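Local coordinates for fatty acyl CoA synthetase FADD13 (FATTY-ACYL-CoA SYNTHETASE) (Mycobacterium tuberculosis, PDB 3R44), which is a member of the AMP-binding (ANL) enzyme superfamily, with a large N-terminal region followed by a smaller C-terminal domain, at residues G19-Q24 and T228-A233; L73-S78 and C82-G87; V94-N99 and S114-V119. One frame throughout, in Å; residues are numbered along the deposited sequence.

Contact 1: G19-Q24 and T228-A233; sequences GWMLRQ and TVIFSA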
ATOM      1  N   GLY A  19      11.470 -17.264  -4.108  1.00 12.50           N
ATOM      2  CA  GLY A  19      11.289 -18.070  -5.298  1.00 13.81           C
ATOM      3  C   GLY A  19      11.363 -19.571  -5.019  1.00 13.52           C
ATOM      4  O   GLY A  19      10.606 -20.364  -5.593  1.00 13.86           O
ATOM      5  N   TRP A  20      12.187 -19.974  -4.063  1.00 11.64           N
ATOM      6  CA  TRP A  20      12.276 -21.390  -3.655  1.00 13.11           C
ATOM      7  C   TRP A  20      11.045 -21.762  -2.879  1.00 13.77           C
ATOM      8  O   TRP A  20      10.506 -22.899  -2.975  1.00 13.38           O
ATOM      9  CB  TRP A  20      13.557 -21.663  -2.806  1.00 13.49           C
ATOM     10  CG  TRP A  20      13.887 -23.087  -2.760  1.00 15.16           C
ATOM     11  CD1 TRP A  20      13.817 -23.917  -1.696  1.00 16.82           C
ATOM     12  CD2 TRP A  20      14.350 -23.875  -3.866  1.00 19.89           C
ATOM     13  NE1 TRP A  20      14.183 -25.184  -2.064  1.00 19.48           N
ATOM     14  CE2 TRP A  20      14.525 -25.186  -3.393  1.00 24.15           C
ATOM     15  CE3 TRP A  20      14.635 -23.592  -5.212  1.00 21.76           C
ATOM     16  CZ2 TRP A  20      15.001 -26.223  -4.220  1.00 25.77           C
ATOM     17  CZ3 TRP A  20      15.115 -24.633  -6.041  1.00 27.79           C
ATOM     18  CH2 TRP A  20      15.300 -25.918  -5.533  1.00 28.28           C
ATOM     19  N   MET A  21      10.531 -20.782  -2.137  1.00 13.65           N
ATOM     20  CA  MET A  21       9.264 -20.997  -1.459  1.00 14.22           C
ATOM     21  C   MET A  21       8.146 -21.384  -2.415  1.00 12.93           C
ATOM     22  O   MET A  21       7.307 -22.273  -2.115  1.00 13.41           O
ATOM     23  CB  MET A  21       8.854 -19.818  -0.562  1.00 14.29           C
ATOM     24  CG  MET A  21       7.671 -20.118   0.283  1.00 18.92           C
ATOM     25  SD  MET A  21       7.065 -18.699   1.235  1.00 26.91           S
ATOM     26  CE  MET A  21       6.405 -17.777  -0.202  1.00 22.64           C
ATOM     27  N   LEU A  22       8.062 -20.719  -3.534  1.00 13.05           N
ATOM     28  CA  LEU A  22       7.087 -21.102  -4.530  1.00 13.86           C
ATOM     29  C   LEU A  22       7.307 -22.545  -4.979  1.00 13.47           C
ATOM     30  O   LEU A  22       6.330 -23.300  -5.179  1.00 13.14           O
ATOM     31  CB  LEU A  22       7.154 -20.167  -5.736  1.00 13.62           C
ATOM     32  CG  LEU A  22       6.285 -20.492  -6.948  1.00 12.47           C
ATOM     33  CD1 LEU A  22       4.727 -20.403  -6.494  1.00 13.22           C
ATOM     34  CD2 LEU A  22       6.551 -19.640  -8.226  1.00 15.72           C
ATOM     35  N   ARG A  23       8.551 -22.910  -5.211  1.00 13.67           N
ATOM     36  CA  ARG A  23       8.860 -24.288  -5.613  1.00 14.38           C
ATOM     37  C   ARG A  23       8.396 -25.290  -4.554  1.00 13.28           C
ATOM     38  O   ARG A  23       7.888 -26.351  -4.873  1.00 14.19           O
ATOM     39  CB  ARG A  23      10.338 -24.461  -5.941  1.00 14.56           C
ATOM     40  CG  ARG A  23      10.629 -25.800  -6.468  1.00 19.48           C
ATOM     41  CD  ARG A  23      12.054 -26.158  -6.229  1.00 24.93           C
ATOM     42  NE  ARG A  23      12.409 -27.362  -7.006  1.00 29.64           N
ATOM     43  CZ  ARG A  23      12.476 -28.591  -6.513  1.00 33.14           C
ATOM     44  NH1 ARG A  23      12.207 -28.822  -5.219  1.00 34.86           N
ATOM     45  NH2 ARG A  23      12.834 -29.599  -7.317  1.00 35.07           N
ATOM     46  N   GLN A  24       8.545 -24.931  -3.297  1.00 12.27           N
ATOM     47  CA  GLN A  24       8.125 -25.794  -2.197  1.00 13.52           C
ATOM     48  C   GLN A  24       6.604 -25.901  -2.163  1.00 13.58           C
ATOM     49  O   GLN A  24       6.078 -26.996  -1.976  1.00 13.36           O
ATOM     50  CB  GLN A  24       8.683 -25.304  -0.893  1.00 13.64           C
ATOM     51  CG  GLN A  24      10.179 -25.511  -0.792  1.00 15.08           C
ATOM     52  CD  GLN A  24      10.788 -24.911   0.442  1.00 18.63           C
ATOM     53  OE1 GLN A  24      10.283 -23.947   0.985  1.00 18.85           O
ATOM     54  NE2 GLN A  24      11.898 -25.489   0.894  1.00 17.45           N
ATOM     55  N   THR A 228       0.259 -10.063  -0.666  1.00 14.90           N
ATOM     56  CA  THR A 228      -0.872 -10.992  -0.871  1.00 14.05           C
ATOM     57  C   THR A 228      -0.506 -12.107  -1.806  1.00 13.57           C
ATOM     58  O   THR A 228      -0.790 -13.260  -1.555  1.00 12.17           O
ATOM     59  CB  THR A 228      -2.065 -10.285  -1.484  1.00 14.32           C
ATOM     60  OG1 THR A 228      -2.493  -9.281  -0.586  1.00 16.98           O
ATOM     61  CG2 THR A 228      -3.269 -11.214  -1.804  1.00 15.47           C
ATOM     62  N   VAL A 229       0.163 -11.785  -2.888  1.00 12.79           N
ATOM     63  CA  VAL A 229       0.597 -12.834  -3.823  1.00 14.60           C
ATOM     64  C   VAL A 229       1.532 -13.846  -3.116  1.00 14.11           C
ATOM     65  O   VAL A 229       1.421 -15.069  -3.252  1.00 13.93           O
ATOM     66  CB  VAL A 229       1.281 -12.185  -5.033  1.00 14.35           C
ATOM     67  CG1 VAL A 229       2.140 -13.206  -5.879  1.00 14.54           C
ATOM     68  CG2 VAL A 229       0.268 -11.363  -5.887  1.00 15.37           C
ATOM     69  N   ILE A 230       2.501 -13.332  -2.371  1.00 14.89           N
ATOM     70  CA  ILE A 230       3.470 -14.162  -1.658  1.00 14.08           C
ATOM     71  C   ILE A 230       2.832 -14.991  -0.511  1.00 14.47           C
ATOM     72  O   ILE A 230       3.107 -16.180  -0.352  1.00 13.67           O
ATOM     73  CB  ILE A 230       4.668 -13.306  -1.085  1.00 14.39           C
ATOM     74  CG1 ILE A 230       5.379 -12.514  -2.206  1.00 19.89           C
ATOM     75  CG2 ILE A 230       5.650 -14.205  -0.303  1.00 15.48           C
ATOM     76  CD1 ILE A 230       5.654 -13.318  -3.383  1.00 19.58           C
ATOM     77  N   PHE A 231       1.964 -14.399   0.278  1.00 13.21           N
ATOM     78  CA  PHE A 231       1.351 -15.182   1.341  1.00 15.86           C
ATOM     79  C   PHE A 231       0.368 -16.185   0.815  1.00 14.20           C
ATOM     80  O   PHE A 231       0.187 -17.208   1.435  1.00 13.68           O
ATOM     81  CB  PHE A 231       0.871 -14.371   2.563  1.00 17.99           C
ATOM     82  CG  PHE A 231      -0.518 -13.764   2.458  1.00 19.37           C
ATOM     83  CD1 PHE A 231      -0.683 -12.380   2.648  1.00 23.82           C
ATOM     84  CD2 PHE A 231      -1.637 -14.545   2.223  1.00 20.01           C
ATOM     85  CE1 PHE A 231      -1.988 -11.790   2.616  1.00 24.77           C
ATOM     86  CE2 PHE A 231      -2.929 -13.993   2.216  1.00 23.69           C
ATOM     87  CZ  PHE A 231      -3.100 -12.616   2.395  1.00 24.67           C
ATOM     88  N   SER A 232      -0.135 -15.950  -0.382  1.00 13.32           N
ATOM     89  CA  SER A 232      -0.966 -16.939  -1.054  1.00 14.57           C
ATOM     90  C   SER A 232      -0.164 -18.213  -1.336  1.00 14.53           C
ATOM     91  O   SER A 232      -0.645 -19.341  -1.104  1.00 11.95           O
ATOM     92  CB  SER A 232      -1.595 -16.376  -2.326  1.00 14.98           C
ATOM     93  OG  SER A 232      -2.617 -15.442  -1.990  1.00 17.08           O
ATOM     94  N   ALA A 233       1.033 -18.082  -1.898  1.00 14.38           N
ATOM     95  CA  ALA A 233       1.874 -19.257  -2.085  1.00 14.60           C
ATOM     96  C   ALA A 233       2.279 -19.893  -0.753  1.00 14.39           C
ATOM     97  O   ALA A 233       2.332 -21.124  -0.598  1.00 15.58           O
ATOM     98  CB  ALA A 233       3.110 -18.911  -2.929  1.00 13.43           C
TER

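Contact 2: L73-S78 and C82-G87; sequences LLMPNS and CCLFYG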
ATOM      1  N   LEU A  73       9.304  -3.401 -13.559  1.00 14.94           N
ATOM      2  CA  LEU A  73       8.057  -4.023 -14.022  1.00 16.59           C
ATOM      3  C   LEU A  73       7.007  -2.952 -14.122  1.00 16.62           C
ATOM      4  O   LEU A  73       6.599  -2.384 -13.102  1.00 19.14           O
ATOM      5  CB  LEU A  73       7.610  -5.154 -13.089  1.00 16.10           C
ATOM      6  CG  LEU A  73       8.597  -6.309 -12.879  1.00 18.47           C
ATOM      7  CD1 LEU A  73       8.047  -7.247 -11.768  1.00 18.41           C
ATOM      8  CD2 LEU A  73       8.868  -7.033 -14.170  1.00 17.78           C
ATOM      9  N   LEU A  74       6.606  -2.641 -15.349  1.00 16.23           N
ATOM     10  CA  LEU A  74       5.582  -1.606 -15.605  1.00 17.77           C
ATOM     11  C   LEU A  74       4.456  -2.194 -16.455  1.00 18.35           C
ATOM     12  O   LEU A  74       4.460  -2.089 -17.692  1.00 18.55           O
ATOM     13  CB  LEU A  74       6.259  -0.418 -16.323  1.00 17.95           C
ATOM     14  CG  LEU A  74       5.509   0.884 -16.568  1.00 18.76           C
ATOM     15  CD1 LEU A  74       5.053   1.527 -15.203  1.00 17.24           C
ATOM     16  CD2 LEU A  74       6.291   1.902 -17.436  1.00 20.85           C
ATOM     17  N   MET A  75       3.539  -2.891 -15.797  1.00 18.23           N
ATOM     18  CA  MET A  75       2.596  -3.702 -16.516  1.00 20.15           C
ATOM     19  C   MET A  75       1.325  -3.962 -15.713  1.00 18.88           C
ATOM     20  O   MET A  75       1.284  -3.786 -14.493  1.00 17.30           O
ATOM     21  CB  MET A  75       3.225  -5.045 -16.917  1.00 22.07           C
ATOM     22  CG  MET A  75       3.659  -5.866 -15.735  1.00 24.88           C
ATOM     23  SD  MET A  75       4.830  -7.202 -16.192  1.00 32.76           S
ATOM     24  CE  MET A  75       6.324  -6.284 -16.208  1.00 37.42           C
ATOM     25  N   PRO A  76       0.296  -4.411 -16.423  1.00 20.12           N
ATOM     26  CA  PRO A  76      -0.942  -4.755 -15.775  1.00 20.15           C
ATOM     27  C   PRO A  76      -0.814  -5.997 -14.956  1.00 19.32           C
ATOM     28  O   PRO A  76       0.127  -6.804 -15.128  1.00 16.57           O
ATOM     29  CB  PRO A  76      -1.877  -5.080 -16.925  1.00 21.53           C
ATOM     30  CG  PRO A  76      -1.088  -5.281 -18.067  1.00 23.12           C
ATOM     31  CD  PRO A  76       0.185  -4.529 -17.890  1.00 20.99           C
ATOM     32  N   ASN A  77      -1.767  -6.173 -14.070  1.00 18.05           N
ATOM     33  CA  ASN A  77      -1.808  -7.429 -13.304  1.00 18.86           C
ATOM     34  C   ASN A  77      -1.927  -8.614 -14.267  1.00 17.93           C
ATOM     35  O   ASN A  77      -2.751  -8.611 -15.213  1.00 19.05           O
ATOM     36  CB  ASN A  77      -3.032  -7.422 -12.388  1.00 19.46           C
ATOM     37  CG  ASN A  77      -2.831  -6.577 -11.172  1.00 20.97           C
ATOM     38  OD1 ASN A  77      -2.002  -5.654 -11.162  1.00 18.30           O
ATOM     39  ND2 ASN A  77      -3.602  -6.860 -10.137  1.00 20.37           N
ATOM     40  N   SER A  78      -1.144  -9.646 -13.998  1.00 16.65           N
ATOM     41  CA  SER A  78      -1.127 -10.847 -14.826  1.00 16.83           C
ATOM     42  C   SER A  78      -0.299 -11.890 -14.101  1.00 16.00           C
ATOM     43  O   SER A  78       0.445 -11.574 -13.149  1.00 15.56           O
ATOM     44  CB  SER A  78      -0.495 -10.571 -16.214  1.00 17.71           C
ATOM     45  OG  SER A  78       0.876 -10.226 -16.062  1.00 21.44           O
ATOM     46  N   CYS A  82       3.474 -11.808 -11.778  1.00 15.84           N
ATOM     47  CA  CYS A  82       3.810 -12.613 -10.569  1.00 14.74           C
ATOM     48  C   CYS A  82       5.067 -13.489 -10.848  1.00 14.05           C
ATOM     49  O   CYS A  82       5.959 -13.615 -10.016  1.00 13.29           O
ATOM     50  CB  CYS A  82       2.678 -13.546 -10.232  1.00 15.84           C
ATOM     51  SG  CYS A  82       1.205 -12.690  -9.710  1.00 20.96           S
ATOM     52  N   CYS A  83       5.086 -14.098 -12.023  1.00 14.04           N
ATOM     53  CA  CYS A  83       6.113 -15.084 -12.329  1.00 14.86           C
ATOM     54  C   CYS A  83       7.417 -14.369 -12.640  1.00 14.70           C
ATOM     55  O   CYS A  83       8.493 -14.925 -12.440  1.00 14.27           O
ATOM     56  CB  CYS A  83       5.684 -16.019 -13.428  1.00 15.75           C
ATOM     57  SG  CYS A  83       4.384 -17.165 -12.822  1.00 19.43           S
ATOM     58  N   LEU A  84       7.332 -13.103 -13.068  1.00 15.34           N
ATOM     59  CA  LEU A  84       8.578 -12.290 -13.254  1.00 16.64           C
ATOM     60  C   LEU A  84       9.201 -11.967 -11.921  1.00 16.18           C
ATOM     61  O   LEU A  84      10.449 -11.988 -11.759  1.00 15.75           O
ATOM     62  CB  LEU A  84       8.344 -10.995 -14.028  1.00 16.48           C
ATOM     63  CG  LEU A  84       8.321 -11.276 -15.528  1.00 18.89           C
ATOM     64  CD1 LEU A  84       7.636 -10.122 -16.341  1.00 22.90           C
ATOM     65  CD2 LEU A  84       9.705 -11.614 -16.128  1.00 18.03           C
ATOM     66  N   PHE A  85       8.336 -11.633 -10.981  1.00 15.39           N
ATOM     67  CA  PHE A  85       8.744 -11.386  -9.632  1.00 15.18           C
ATOM     68  C   PHE A  85       9.401 -12.646  -8.995  1.00 14.54           C
ATOM     69  O   PHE A  85      10.502 -12.562  -8.413  1.00 13.76           O
ATOM     70  CB  PHE A  85       7.560 -10.918  -8.776  1.00 16.05           C
ATOM     71  CG  PHE A  85       7.948 -10.552  -7.389  1.00 19.36           C
ATOM     72  CD1 PHE A  85       8.421  -9.255  -7.086  1.00 22.60           C
ATOM     73  CD2 PHE A  85       7.922 -11.485  -6.385  1.00 25.98           C
ATOM     74  CE1 PHE A  85       8.796  -8.893  -5.764  1.00 23.86           C
ATOM     75  CE2 PHE A  85       8.352 -11.139  -5.057  1.00 27.59           C
ATOM     76  CZ  PHE A  85       8.772  -9.837  -4.760  1.00 25.69           C
ATOM     77  N   TYR A  86       8.709 -13.770  -9.081  1.00 12.07           N
ATOM     78  CA  TYR A  86       9.245 -15.034  -8.615  1.00 12.05           C
ATOM     79  C   TYR A  86      10.531 -15.467  -9.335  1.00 13.75           C
ATOM     80  O   TYR A  86      11.448 -16.003  -8.699  1.00 13.53           O
ATOM     81  CB  TYR A  86       8.226 -16.139  -8.714  1.00 13.02           C
ATOM     82  CG  TYR A  86       7.161 -16.110  -7.638  1.00 10.12           C
ATOM     83  CD1 TYR A  86       7.515 -16.215  -6.280  1.00 14.05           C
ATOM     84  CD2 TYR A  86       5.815 -16.031  -7.959  1.00 15.77           C
ATOM     85  CE1 TYR A  86       6.506 -16.251  -5.258  1.00 14.70           C
ATOM     86  CE2 TYR A  86       4.844 -16.062  -6.979  1.00 14.91           C
ATOM     87  CZ  TYR A  86       5.198 -16.147  -5.632  1.00 17.22           C
ATOM     88  OH  TYR A  86       4.267 -16.209  -4.641  1.00 15.20           O
ATOM     89  N   GLY A  87      10.566 -15.287 -10.654  1.00 13.64           N
ATOM     90  CA  GLY A  87      11.717 -15.600 -11.462  1.00 15.56           C
ATOM     91  C   GLY A  87      12.909 -14.774 -11.026  1.00 14.82           C
ATOM     92  O   GLY A  87      14.012 -15.286 -10.796  1.00 14.60           O
TER

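Contact 3: V94-N99 and S114-V119; sequences VAVPIN and SGSKVV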
ATOM      1  N   VAL A  94      16.397  -8.106  -8.389  1.00 14.19           N
ATOM      2  CA  VAL A  94      15.640  -7.171  -7.620  1.00 14.35           C
ATOM      3  C   VAL A  94      14.549  -6.552  -8.512  1.00 13.84           C
ATOM      4  O   VAL A  94      14.836  -5.883  -9.516  1.00 14.87           O
ATOM      5  CB  VAL A  94      16.555  -6.119  -7.028  1.00 13.90           C
ATOM      6  CG1 VAL A  94      15.766  -5.090  -6.192  1.00 14.16           C
ATOM      7  CG2 VAL A  94      17.676  -6.783  -6.172  1.00 14.46           C
ATOM      8  N   ALA A  95      13.312  -6.863  -8.195  1.00 13.08           N
ATOM      9  CA  ALA A  95      12.210  -6.354  -8.957  1.00 12.71           C
ATOM     10  C   ALA A  95      11.908  -4.933  -8.536  1.00 11.77           C
ATOM     11  O   ALA A  95      11.992  -4.592  -7.369  1.00 14.17           O
ATOM     12  CB  ALA A  95      10.941  -7.250  -8.777  1.00 12.61           C
ATOM     13  N   VAL A  96      11.572  -4.111  -9.508  1.00 11.57           N
ATOM     14  CA  VAL A  96      11.207  -2.708  -9.298  1.00 12.53           C
ATOM     15  C   VAL A  96       9.790  -2.493  -9.893  1.00 11.70           C
ATOM     16  O   VAL A  96       9.609  -2.089 -11.067  1.00 13.12           O
ATOM     17  CB  VAL A  96      12.204  -1.693  -9.887  1.00 13.80           C
ATOM     18  CG1 VAL A  96      11.809  -0.292  -9.487  1.00 14.47           C
ATOM     19  CG2 VAL A  96      13.655  -1.968  -9.359  1.00 14.74           C
ATOM     20  N   PRO A  97       8.784  -2.755  -9.087  1.00 11.30           N
ATOM     21  CA  PRO A  97       7.420  -2.618  -9.650  1.00 13.16           C
ATOM     22  C   PRO A  97       7.023  -1.151  -9.683  1.00 14.28           C
ATOM     23  O   PRO A  97       7.053  -0.473  -8.622  1.00 16.68           O
ATOM     24  CB  PRO A  97       6.531  -3.350  -8.628  1.00 13.72           C
ATOM     25  CG  PRO A  97       7.389  -4.069  -7.739  1.00 13.83           C
ATOM     26  CD  PRO A  97       8.760  -3.418  -7.760  1.00 11.90           C
ATOM     27  N   ILE A  98       6.581  -0.673 -10.833  1.00 14.43           N
ATOM     28  CA  ILE A  98       6.276   0.750 -10.996  1.00 15.06           C
ATOM     29  C   ILE A  98       4.798   0.998 -11.250  1.00 15.25           C
ATOM     30  O   ILE A  98       4.162   0.292 -12.067  1.00 16.10           O
ATOM     31  CB  ILE A  98       7.125   1.349 -12.133  1.00 15.99           C
ATOM     32  CG1 ILE A  98       8.631   1.156 -11.827  1.00 17.78           C
ATOM     33  CG2 ILE A  98       6.796   2.828 -12.325  1.00 16.48           C
ATOM     34  CD1 ILE A  98       9.569   1.548 -12.987  1.00 17.34           C
ATOM     35  N   ASN A  99       4.247   1.988 -10.560  1.00 15.16           N
ATOM     36  CA  ASN A  99       2.834   2.399 -10.722  1.00 16.84           C
ATOM     37  C   ASN A  99       2.607   2.847 -12.169  1.00 18.81           C
ATOM     38  O   ASN A  99       3.225   3.809 -12.619  1.00 18.18           O
ATOM     39  CB  ASN A  99       2.573   3.547  -9.721  1.00 17.59           C
ATOM     40  CG  ASN A  99       1.147   4.098  -9.721  1.00 22.63           C
ATOM     41  OD1 ASN A  99       0.409   4.020 -10.682  1.00 21.19           O
ATOM     42  ND2 ASN A  99       0.758   4.657  -8.581  1.00 25.58           N
ATOM     43  N   SER A 114      16.825   3.752  -9.439  1.00 16.19           N
ATOM     44  CA  SER A 114      16.973   2.347  -9.161  1.00 15.73           C
ATOM     45  C   SER A 114      18.121   1.724  -9.913  1.00 17.06           C
ATOM     46  O   SER A 114      18.558   0.632  -9.542  1.00 17.71           O
ATOM     47  CB  SER A 114      15.713   1.568  -9.486  1.00 15.44           C
ATOM     48  OG  SER A 114      15.381   1.663 -10.859  1.00 14.74           O
ATOM     49  N   GLY A 115      18.549   2.372 -10.988  1.00 18.50           N
ATOM     50  CA  GLY A 115      19.592   1.852 -11.868  1.00 18.95           C
ATOM     51  C   GLY A 115      19.137   0.554 -12.509  1.00 19.44           C
ATOM     52  O   GLY A 115      19.967  -0.398 -12.708  1.00 17.65           O
ATOM     53  N   SER A 116      17.834   0.498 -12.817  1.00 17.77           N
ATOM     54  CA  SER A 116      17.248  -0.664 -13.479  1.00 18.60           C
ATOM     55  C   SER A 116      18.000  -0.949 -14.758  1.00 19.60           C
ATOM     56  O   SER A 116      18.303  -0.039 -15.557  1.00 20.20           O
ATOM     57  CB  SER A 116      15.776  -0.496 -13.852  1.00 17.25           C
ATOM     58  OG  SER A 116      15.000  -0.462 -12.657  1.00 19.33           O
ATOM     59  N   LYS A 117      18.246  -2.231 -14.965  1.00 19.96           N
ATOM     60  CA  LYS A 117      18.946  -2.709 -16.151  1.00 21.24           C
ATOM     61  C   LYS A 117      17.993  -3.112 -17.265  1.00 20.85           C
ATOM     62  O   LYS A 117      18.276  -2.957 -18.428  1.00 21.25           O
ATOM     63  CB  LYS A 117      19.792  -3.901 -15.714  1.00 22.01           C
ATOM     64  CG  LYS A 117      20.710  -4.497 -16.731  1.00 28.40           C
ATOM     65  CD  LYS A 117      21.708  -5.448 -16.009  1.00 31.26           C
ATOM     66  CE  LYS A 117      22.638  -6.128 -17.014  1.00 35.17           C
ATOM     67  NZ  LYS A 117      23.366  -5.145 -17.876  1.00 38.03           N
ATOM     68  N   VAL A 118      16.851  -3.686 -16.890  1.00 20.23           N
ATOM     69  CA  VAL A 118      15.886  -4.206 -17.832  1.00 20.45           C
ATOM     70  C   VAL A 118      14.566  -3.617 -17.448  1.00 19.76           C
ATOM     71  O   VAL A 118      14.274  -3.523 -16.258  1.00 19.24           O
ATOM     72  CB  VAL A 118      15.839  -5.759 -17.747  1.00 21.36           C
ATOM     73  CG1 VAL A 118      14.630  -6.345 -18.485  1.00 24.01           C
ATOM     74  CG2 VAL A 118      17.180  -6.354 -18.305  1.00 22.40           C
ATOM     75  N   VAL A 119      13.791  -3.211 -18.433  1.00 20.14           N
ATOM     76  CA  VAL A 119      12.449  -2.693 -18.199  1.00 19.01           C
ATOM     77  C   VAL A 119      11.462  -3.555 -18.959  1.00 18.97           C
ATOM     78  O   VAL A 119      11.580  -3.700 -20.179  1.00 19.77           O
ATOM     79  CB  VAL A 119      12.336  -1.226 -18.624  1.00 18.21           C
ATOM     80  CG1 VAL A 119      10.886  -0.731 -18.465  1.00 20.37           C
ATOM     81  CG2 VAL A 119      13.370  -0.391 -17.757  1.00 19.23           C
TER

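Contact 1: G19-Q24 and T228-A233
Met21 reaches from helix 18-28 to helix 223-235 with its terminal methyl: CE lies 3.7 Å from CG2 of Ile230 and equally close to the carbonyl oxygen of that residue. The same methyl comes within 4.4 Å of CB of Ala233, one helical turn further on. It therefore spans Ile230 and Ala233, the Met21 chain running out extended through CB and CG before bending at the sulfur (chi3 71°), which turns CE onto the helix. Leu22 makes the second touch, CD1 lying 4.2 Å from CB of Ala233. The methyl of Ala233 is thus touched by both Met21 and Leu22, from different directions, and it lies where the backbones are nearest, the CA atoms of Leu22 and Ala233 being 6.0 Å apart. No hydrogen bond crosses between the segments; the contact is apolar and modest, with axes 10.1 Å apart at a crossing angle of 39°. It is helix-to-helix packing within the AMP-binding region, joining helix 18-28, near the N terminus, to helix 223-235. Within 228-233 the hydroxyl of Ser232 folds back onto its own helix, OG donating to O of Thr228 at 2.9 Å, while the backbone N of Ser232 approaches that oxygen from the opposite face of the carbonyl. The carbonyl of Ala233 accepts a hydrogen bond from Arg25. A bound histidine lies about 5 Å from the side chain of Met21. Tyr86 of helix 79-91 touches Leu22, Ile230 and Ala233, helix 46-62 packs on Leu22 through Tyr46 and Met49, and strand 213-216 meets Val229 and Phe231.

Contact 2: L73-S78 and C82-G87
Leu73, next to the last residue of strand 70-74, faces Leu84 of helix 79-91, their CA atoms 8.3 Å apart, while the intervening chain turns through Ser78 at the helix N-cap. This is the first strand-to-helix half of a beta-alpha-beta unit that is completed by strand 94-97, with the helix packed on the parallel sheet. Leu73 points its side chain at the helix and sets CD2 4.0 Å from CD1 of Leu84, the two chains crossing at a slant; CB of Leu84 is just as close to that methyl. Met75, beyond the strand end, approaches the same Leu84 methyl with two atoms, SD and CE, SD lying 4.1 Å from CD1. Its CG sits between backbone N and carbonyl carbon (chi1 61°), and the chain bends at chi3 (83°), folding the thioether back so that sulfur and methyl both face the leucine. CD1 of Leu84 is consequently shared by Leu73 and Met75, and Ile120 of the neighbouring strand 118-121 touches all three side chains. On other sides of the helix, Phe85 and Tyr86 touch helix 223-235, and Cys83 packs on helix 46-62. Asn77 ties the turn to a distant part of the chain, its amide bonding to Leu218 O and Met220 N. Ser78 opens the helix twice over: its hydroxyl caps the backbone N of Phe81, and its carbonyl begins the helical ladder with a weak bond, Cys82 N to Ser78 O at 3.3 Å and 161°. SG of Cys82 lies beside the same carbonyl, 3.7 Å from Ser78 O.

Contact 3: V94-N99 and S114-V119
With chi1 at -174°, Val96 turns CG1 away from its amide nitrogen and directs CG2 at two serines, Ser114 and Ser116. Ser114 in turn has its OG between backbone N and carbonyl carbon (chi1 61°). These groups meet where helix 104-114 ends in a Schellman motif and the chain turns into strand 118-121, another member of the parallel four-stranded sheet that has strand 94-97 at its edge. The two strands are not neighbours there: strand 70-74 runs between them, so the contact passes over it, Val96 also touching Arg70 and Ser116 touching Ala72. Across the segments the packing is light. CG2 of Val96 is 4.1 Å from CB of Ser114 and 3.9 Å from OG of Ser116, a methyl laid against one methylene and one hydroxyl, and the nearest CA atoms, those of Val96 and Ser116, are 7.6 Å apart. No hydrogen bond joins the segments. Ser114 OG is hydrogen-bonded to Ile110 O one turn back, and the backbone carbonyl of Ser114 accepts from Arg70 NE. Gly115, with its positive phi of 63°, is the C' residue of the Schellman motif: Ser116 N reaches back to Leu111 O and Gly115 N to Ser112 O. Ile110 also packs on Val96, placing this helix against the strand it faces. The carbonyl of Ser116 continues outward to Thr141 OG1. Inside the turn, Ser116 OG donates to Ser114 OG at 2.8 Å, linking the two hydroxyls under the Val96 methyl.

How the contacts relate
From the N terminus, helix 18-28 opens the longest loop, which closes only when helix 223-235 meets it in contact 1. Contacts 2 and 3 both nest inside that loop and follow each other in series: contact 2 closes the short turn from strand 70-74 into helix 79-91, and contact 3 then joins strand 94-97 to the turn after helix 104-114. Contacts 2 and 3 share the four-stranded parallel sheet, with Leu73 N to Val96 O and Leu73 O to Ile98 N probably hydrogen-bonded. Helix 79-91 reaches contact 1, so the parallel sheet is tied through it to the two helices of that contact. Contacts 1 and 3 do not touch.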